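Local coordinates for DUF1254 domain-containing protein (PDB 3U07), which is of unknown function, probably carries an N-terminal signal sequence and combines DUF1254 and DUF1214 family regions in one chain, at residues 34-46 / 295-307. The protein carries 2 engineered substitutions. Sequence-based numbering, arbitrary orientation.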
loop_
_atom_site.group_PDB
_atom_site.type_symbol
_atom_site.label_atom_id
_atom_site.label_comp_id
_atom_site.label_asym_id
_atom_site.label_seq_id
_atom_site.Cartn_x
_atom_site.Cartn_y
_atom_site.Cartn_z
ATOM N N TYR A 34 -13.777 -0.031 18.935
ATOM C CA TYR A 34 -12.587 0.714 18.576
ATOM C C TYR A 34 -11.757 -0.027 17.524
ATOM O O TYR A 34 -11.224 0.592 16.601
ATOM C CB TYR A 34 -11.706 0.980 19.797
ATOM C CG TYR A 34 -10.397 1.629 19.410
ATOM C CD1 TYR A 34 -10.336 2.987 19.097
ATOM C CD2 TYR A 34 -9.236 0.871 19.278
ATOM C CE1 TYR A 34 -9.146 3.572 18.657
ATOM C CE2 TYR A 34 -8.041 1.449 18.837
ATOM C CZ TYR A 34 -8.006 2.793 18.530
ATOM O OH TYR A 34 -6.826 3.355 18.103
ATOM N N ILE A 35 -11.635 -1.345 17.662
ATOM C CA ILE A 35 -10.851 -2.119 16.707
ATOM C C ILE A 35 -11.456 -2.024 15.301
ATOM O O ILE A 35 -10.720 -1.982 14.313
ATOM C CB ILE A 35 -10.692 -3.587 17.181
ATOM C CG1 ILE A 35 -9.707 -3.625 18.362
ATOM C CG2 ILE A 35 -10.156 -4.463 16.045
ATOM C CD1 ILE A 35 -9.668 -4.948 19.106
ATOM N N TYR A 36 -12.783 -1.977 15.205
ATOM C CA TYR A 36 -13.434 -1.820 13.900
ATOM C C TYR A 36 -13.110 -0.417 13.372
ATOM O O TYR A 36 -12.762 -0.240 12.201
ATOM C CB TYR A 36 -14.959 -1.958 14.022
ATOM C CG TYR A 36 -15.726 -1.197 12.951
ATOM C CD1 TYR A 36 -15.868 -1.708 11.657
ATOM C CD2 TYR A 36 -16.251 0.067 13.218
ATOM C CE1 TYR A 36 -16.511 -0.970 10.652
ATOM C CE2 TYR A 36 -16.897 0.813 12.223
ATOM C CZ TYR A 36 -17.019 0.291 10.945
ATOM O OH TYR A 36 -17.636 1.048 9.970
ATOM N N GLY A 37 -13.203 0.576 14.254
ATOM C CA GLY A 37 -12.945 1.954 13.859
ATOM C C GLY A 37 -11.496 2.307 13.593
ATOM O O GLY A 37 -11.205 3.254 12.853
ATOM N N TYR A 38 -10.590 1.532 14.181
ATOM C CA TYR A 38 -9.150 1.758 14.036
ATOM C C TYR A 38 -8.676 2.012 12.607
ATOM O O TYR A 38 -7.998 3.006 12.338
ATOM C CB TYR A 38 -8.376 0.565 14.607
ATOM C CG TYR A 38 -6.876 0.660 14.430
ATOM C CD1 TYR A 38 -6.089 1.394 15.320
ATOM C CD2 TYR A 38 -6.244 0.018 13.367
ATOM C CE1 TYR A 38 -4.703 1.484 15.154
ATOM C CE2 TYR A 38 -4.862 0.102 13.191
ATOM C CZ TYR A 38 -4.100 0.835 14.086
ATOM O OH TYR A 38 -2.736 0.911 13.908
ATOM N N SER A 39 -9.017 1.112 11.693
ATOM C CA SER A 39 -8.581 1.266 10.306
ATOM C C SER A 39 -9.056 2.586 9.700
ATOM O O SER A 39 -8.307 3.263 9.001
ATOM C CB SER A 39 -9.072 0.086 9.459
ATOM O OG SER A 39 -8.515 -1.133 9.923
ATOM N N ILE A 40 -10.301 2.952 9.970
ATOM C CA ILE A 40 -10.847 4.204 9.456
ATOM C C ILE A 40 -10.164 5.388 10.142
ATOM O O ILE A 40 -9.763 6.350 9.492
ATOM C CB ILE A 40 -12.364 4.290 9.708
ATOM C CG1 ILE A 40 -13.081 3.198 8.905
ATOM C CG2 ILE A 40 -12.883 5.668 9.299
ATOM C CD1 ILE A 40 -14.491 2.902 9.372
ATOM N N ASP A 41 -10.013 5.306 11.459
ATOM C CA ASP A 41 -9.390 6.393 12.197
ATOM C C ASP A 41 -7.965 6.663 11.731
ATOM O O ASP A 41 -7.595 7.811 11.486
ATOM C CB ASP A 41 -9.405 6.095 13.703
ATOM C CG ASP A 41 -9.110 7.331 14.541
ATOM O OD1 ASP A 41 -9.631 8.408 14.188
ATOM O OD2 ASP A 41 -8.373 7.235 15.546
ATOM N N GLU A 42 -7.167 5.610 11.588
ATOM C CA GLU A 42 -5.785 5.792 11.164
ATOM C C GLU A 42 -5.689 6.299 9.726
ATOM O O GLU A 42 -4.791 7.071 9.395
ATOM C CB GLU A 42 -5.000 4.488 11.342
ATOM C CG GLU A 42 -4.891 4.023 12.803
ATOM C CD GLU A 42 -4.201 5.045 13.703
ATOM O OE1 GLU A 42 -3.103 5.513 13.339
ATOM O OE2 GLU A 42 -4.751 5.379 14.776
ATOM N N ALA A 43 -6.612 5.881 8.866
ATOM C CA ALA A 43 -6.594 6.354 7.482
ATOM C C ALA A 43 -6.890 7.855 7.510
ATOM O O ALA A 43 -6.252 8.641 6.809
ATOM C CB ALA A 43 -7.642 5.624 6.653
ATOM N N TYR A 44 -7.861 8.253 8.328
ATOM C CA TYR A 44 -8.199 9.665 8.444
ATOM C C TYR A 44 -6.998 10.466 8.958
ATOM O O TYR A 44 -6.633 11.480 8.368
ATOM C CB TYR A 44 -9.375 9.891 9.399
ATOM C CG TYR A 44 -9.695 11.366 9.547
ATOM C CD1 TYR A 44 -10.178 12.100 8.464
ATOM C CD2 TYR A 44 -9.441 12.045 10.741
ATOM C CE1 TYR A 44 -10.397 13.470 8.559
ATOM C CE2 TYR A 44 -9.655 13.420 10.846
ATOM C CZ TYR A 44 -10.133 14.125 9.749
ATOM O OH TYR A 44 -10.335 15.482 9.826
ATOM N N LYS A 45 -6.393 10.014 10.055
ATOM C CA LYS A 45 -5.239 10.716 10.621
ATOM C C LYS A 45 -4.167 10.900 9.560
ATOM O O LYS A 45 -3.568 11.972 9.443
ATOM C CB LYS A 45 -4.645 9.943 11.807
ATOM C CG LYS A 45 -5.507 9.891 13.061
ATOM C CD LYS A 45 -4.783 9.101 14.154
ATOM C CE LYS A 45 -5.664 8.844 15.366
ATOM N NZ LYS A 45 -4.988 7.939 16.342
ATOM N N PHE A 46 -3.922 9.849 8.785
ATOM C CA PHE A 46 -2.913 9.923 7.737
ATOM C C PHE A 46 -3.312 10.970 6.699
ATOM O O PHE A 46 -2.484 11.749 6.247
ATOM C CB PHE A 46 -2.743 8.568 7.052
ATOM C CG PHE A 46 -1.684 8.565 5.986
ATOM C CD1 PHE A 46 -0.373 8.209 6.287
ATOM C CD2 PHE A 46 -1.992 8.951 4.686
ATOM C CE1 PHE A 46 0.617 8.234 5.306
ATOM C CE2 PHE A 46 -1.012 8.980 3.701
ATOM C CZ PHE A 46 0.296 8.622 4.011
ATOM N N ARG A 295 -12.161 -8.263 12.492
ATOM C CA ARG A 295 -11.656 -6.897 12.587
ATOM C C ARG A 295 -10.252 -6.721 13.161
ATOM O O ARG A 295 -9.491 -5.888 12.660
ATOM C CB ARG A 295 -12.630 -6.015 13.379
ATOM C CG ARG A 295 -13.956 -5.711 12.677
ATOM C CD ARG A 295 -13.742 -5.050 11.325
ATOM N NE ARG A 295 -13.531 -6.023 10.257
ATOM C CZ ARG A 295 -13.300 -5.695 8.989
ATOM N NH1 ARG A 295 -13.243 -4.417 8.636
ATOM N NH2 ARG A 295 -13.134 -6.642 8.073
ATOM N N ASP A 296 -9.889 -7.471 14.201
ATOM C CA ASP A 296 -8.546 -7.281 14.744
ATOM C C ASP A 296 -7.481 -7.689 13.736
ATOM O O ASP A 296 -6.443 -7.040 13.636
ATOM C CB ASP A 296 -8.355 -8.005 16.094
ATOM C CG ASP A 296 -8.705 -9.482 16.047
ATOM O OD1 ASP A 296 -9.108 -9.996 14.986
ATOM O OD2 ASP A 296 -8.572 -10.135 17.104
ATOM N N ILE A 297 -7.746 -8.734 12.958
ATOM C CA ILE A 297 -6.778 -9.162 11.954
ATOM C C ILE A 297 -6.750 -8.139 10.804
ATOM O O ILE A 297 -5.676 -7.765 10.329
ATOM C CB ILE A 297 -7.113 -10.577 11.418
ATOM C CG1 ILE A 297 -7.124 -11.571 12.587
ATOM C CG2 ILE A 297 -6.070 -11.005 10.377
ATOM C CD1 ILE A 297 -7.529 -12.974 12.213
ATOM N N PHE A 298 -7.918 -7.673 10.366
ATOM C CA PHE A 298 -7.973 -6.679 9.294
ATOM C C PHE A 298 -7.200 -5.437 9.741
ATOM O O PHE A 298 -6.439 -4.839 8.970
ATOM C CB PHE A 298 -9.426 -6.288 8.998
ATOM C CG PHE A 298 -9.565 -5.234 7.931
ATOM C CD1 PHE A 298 -9.453 -5.569 6.584
ATOM C CD2 PHE A 298 -9.793 -3.901 8.273
ATOM C CE1 PHE A 298 -9.565 -4.594 5.593
ATOM C CE2 PHE A 298 -9.906 -2.914 7.286
ATOM C CZ PHE A 298 -9.791 -3.265 5.943
ATOM N N ALA A 299 -7.400 -5.061 11.000
ATOM C CA ALA A 299 -6.737 -3.899 11.585
ATOM C C ALA A 299 -5.210 -4.014 11.562
ATOM O O ALA A 299 -4.512 -3.003 11.453
ATOM C CB ALA A 299 -7.221 -3.696 13.026
ATOM N N GLU A 300 -4.683 -5.233 11.675
ATOM C CA GLU A 300 -3.228 -5.395 11.656
ATOM C C GLU A 300 -2.672 -4.995 10.289
ATOM O O GLU A 300 -1.480 -4.706 10.148
ATOM C CB GLU A 300 -2.829 -6.844 11.987
ATOM C CG GLU A 300 -3.104 -7.292 13.437
ATOM C CD GLU A 300 -2.284 -6.532 14.486
ATOM O OE1 GLU A 300 -1.291 -5.868 14.125
ATOM O OE2 GLU A 300 -2.633 -6.615 15.683
ATOM N N GLY A 301 -3.538 -4.980 9.278
ATOM C CA GLY A 301 -3.099 -4.588 7.950
ATOM C C GLY A 301 -2.610 -3.155 7.998
ATOM O O GLY A 301 -1.603 -2.806 7.382
ATOM N N THR A 302 -3.330 -2.321 8.744
ATOM C CA THR A 302 -2.974 -0.916 8.898
ATOM C C THR A 302 -1.806 -0.773 9.883
ATOM O O THR A 302 -0.886 0.026 9.677
ATOM C CB THR A 302 -4.177 -0.091 9.438
ATOM O OG1 THR A 302 -5.140 0.104 8.393
ATOM C CG2 THR A 302 -3.713 1.263 9.956
ATOM N N TYR A 303 -1.859 -1.553 10.956
ATOM C CA TYR A 303 -0.828 -1.508 11.982
ATOM C C TYR A 303 0.541 -1.903 11.467
ATOM O O TYR A 303 1.536 -1.229 11.736
ATOM C CB TYR A 303 -1.204 -2.425 13.145
ATOM C CG TYR A 303 -0.254 -2.322 14.317
ATOM C CD1 TYR A 303 -0.274 -1.212 15.158
ATOM C CD2 TYR A 303 0.673 -3.327 14.578
ATOM C CE1 TYR A 303 0.601 -1.109 16.231
ATOM C CE2 TYR A 303 1.557 -3.231 15.649
ATOM C CZ TYR A 303 1.513 -2.123 16.470
ATOM O OH TYR A 303 2.370 -2.026 17.536
ATOM N N LEU A 304 0.595 -2.988 10.718
ATOM C CA LEU A 304 1.877 -3.436 10.232
ATOM C C LEU A 304 2.316 -2.703 8.943
ATOM O O LEU A 304 3.440 -2.189 8.899
ATOM C CB LEU A 304 1.848 -4.979 10.078
ATOM C CG LEU A 304 1.728 -5.695 11.459
ATOM C CD1 LEU A 304 1.460 -7.187 11.307
ATOM C CD2 LEU A 304 3.002 -5.473 12.272
ATOM N N GLY A 305 1.410 -2.508 7.971
ATOM C CA GLY A 305 1.815 -1.833 6.733
ATOM C C GLY A 305 0.779 -1.047 5.941
ATOM O O GLY A 305 0.522 -1.301 4.753
ATOM N N GLN A 306 0.252 -0.022 6.593
ATOM C CA GLN A 306 -0.771 0.830 6.013
ATOM C C GLN A 306 -0.588 1.187 4.549
ATOM O O GLN A 306 0.518 1.483 4.106
ATOM C CB GLN A 306 -0.929 2.104 6.854
ATOM C CG GLN A 306 -2.178 2.916 6.529
ATOM C CD GLN A 306 -2.239 4.214 7.317
ATOM O OE1 GLN A 306 -1.233 4.905 7.459
ATOM N NE2 GLN A 306 -3.424 4.557 7.825
ATOM N N TRP A 307 -1.696 1.140 3.811
ATOM C CA TRP A 307 -1.723 1.456 2.385
ATOM C C TRP A 307 -1.024 0.407 1.514
ATOM O O TRP A 307 -0.773 0.638 0.332
ATOM C CB TRP A 307 -1.099 2.835 2.132
ATOM C CG TRP A 307 -1.709 3.936 2.954
ATOM C CD1 TRP A 307 -1.049 4.812 3.772
ATOM C CD2 TRP A 307 -3.101 4.267 3.055
ATOM N NE1 TRP A 307 -1.942 5.670 4.372
ATOM C CE2 TRP A 307 -3.206 5.363 3.943
ATOM C CE3 TRP A 307 -4.268 3.759 2.464
ATOM C CZ2 TRP A 307 -4.435 5.944 4.274
ATOM C CZ3 TRP A 307 -5.491 4.341 2.793
ATOM C CH2 TRP A 307 -5.560 5.427 3.684
HETATM O O HOH W 1 -12.557 -1.745 10.139
HETATM O O HOH W 2 -5.800 2.643 7.880
HETATM O O HOH W 3 -6.573 -2.220 8.258
#
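Phe46 turns one ring face to the indole edge of Trp307, whose NE1 stands 3.2 Å above the ring plane and over its centre. The planes lie 63° apart, an edge-to-face pair that aims the indole N-H side at the phenyl pi cloud. Farther round the indole, Trp307 CH2 rests 3.6 Å from Ala43 CB, and Lys163 adds a cation-pi contact. Gln306 extends from a CG anti to its backbone N (chi1 -167°) and brings NE2 to Glu42 O, a weak hydrogen bond of 3.3 Å. The same NE2 donates to a water that also binds Ser39 O and Thr302 OG1. A second water joins Ser39 OG, Thr302 OG1 and Phe298 O, so Thr302 OG1 meets two waters that bridge the helices, while its other branch, CG2, lies 3.6 Å from Tyr38 CE2. At the start of helix 295-305, Ile35 CG2 packs 3.5 Å from Asp296 CA, and Arg295 lies alongside Tyr36 with CD at the ring edge. A third water takes a bond from Arg295 NH1, which also binds Tyr119, and donates to Tyr36 O at 2.6 Å. The axes, 8.5 Å apart and crossing at 22°, come close enough for Ser39 and Ala299 to face each other: a near-parallel, water-bridged helix pair joining the N-terminal helix 26-52 to the helix just ahead of the C-terminal beta sheets.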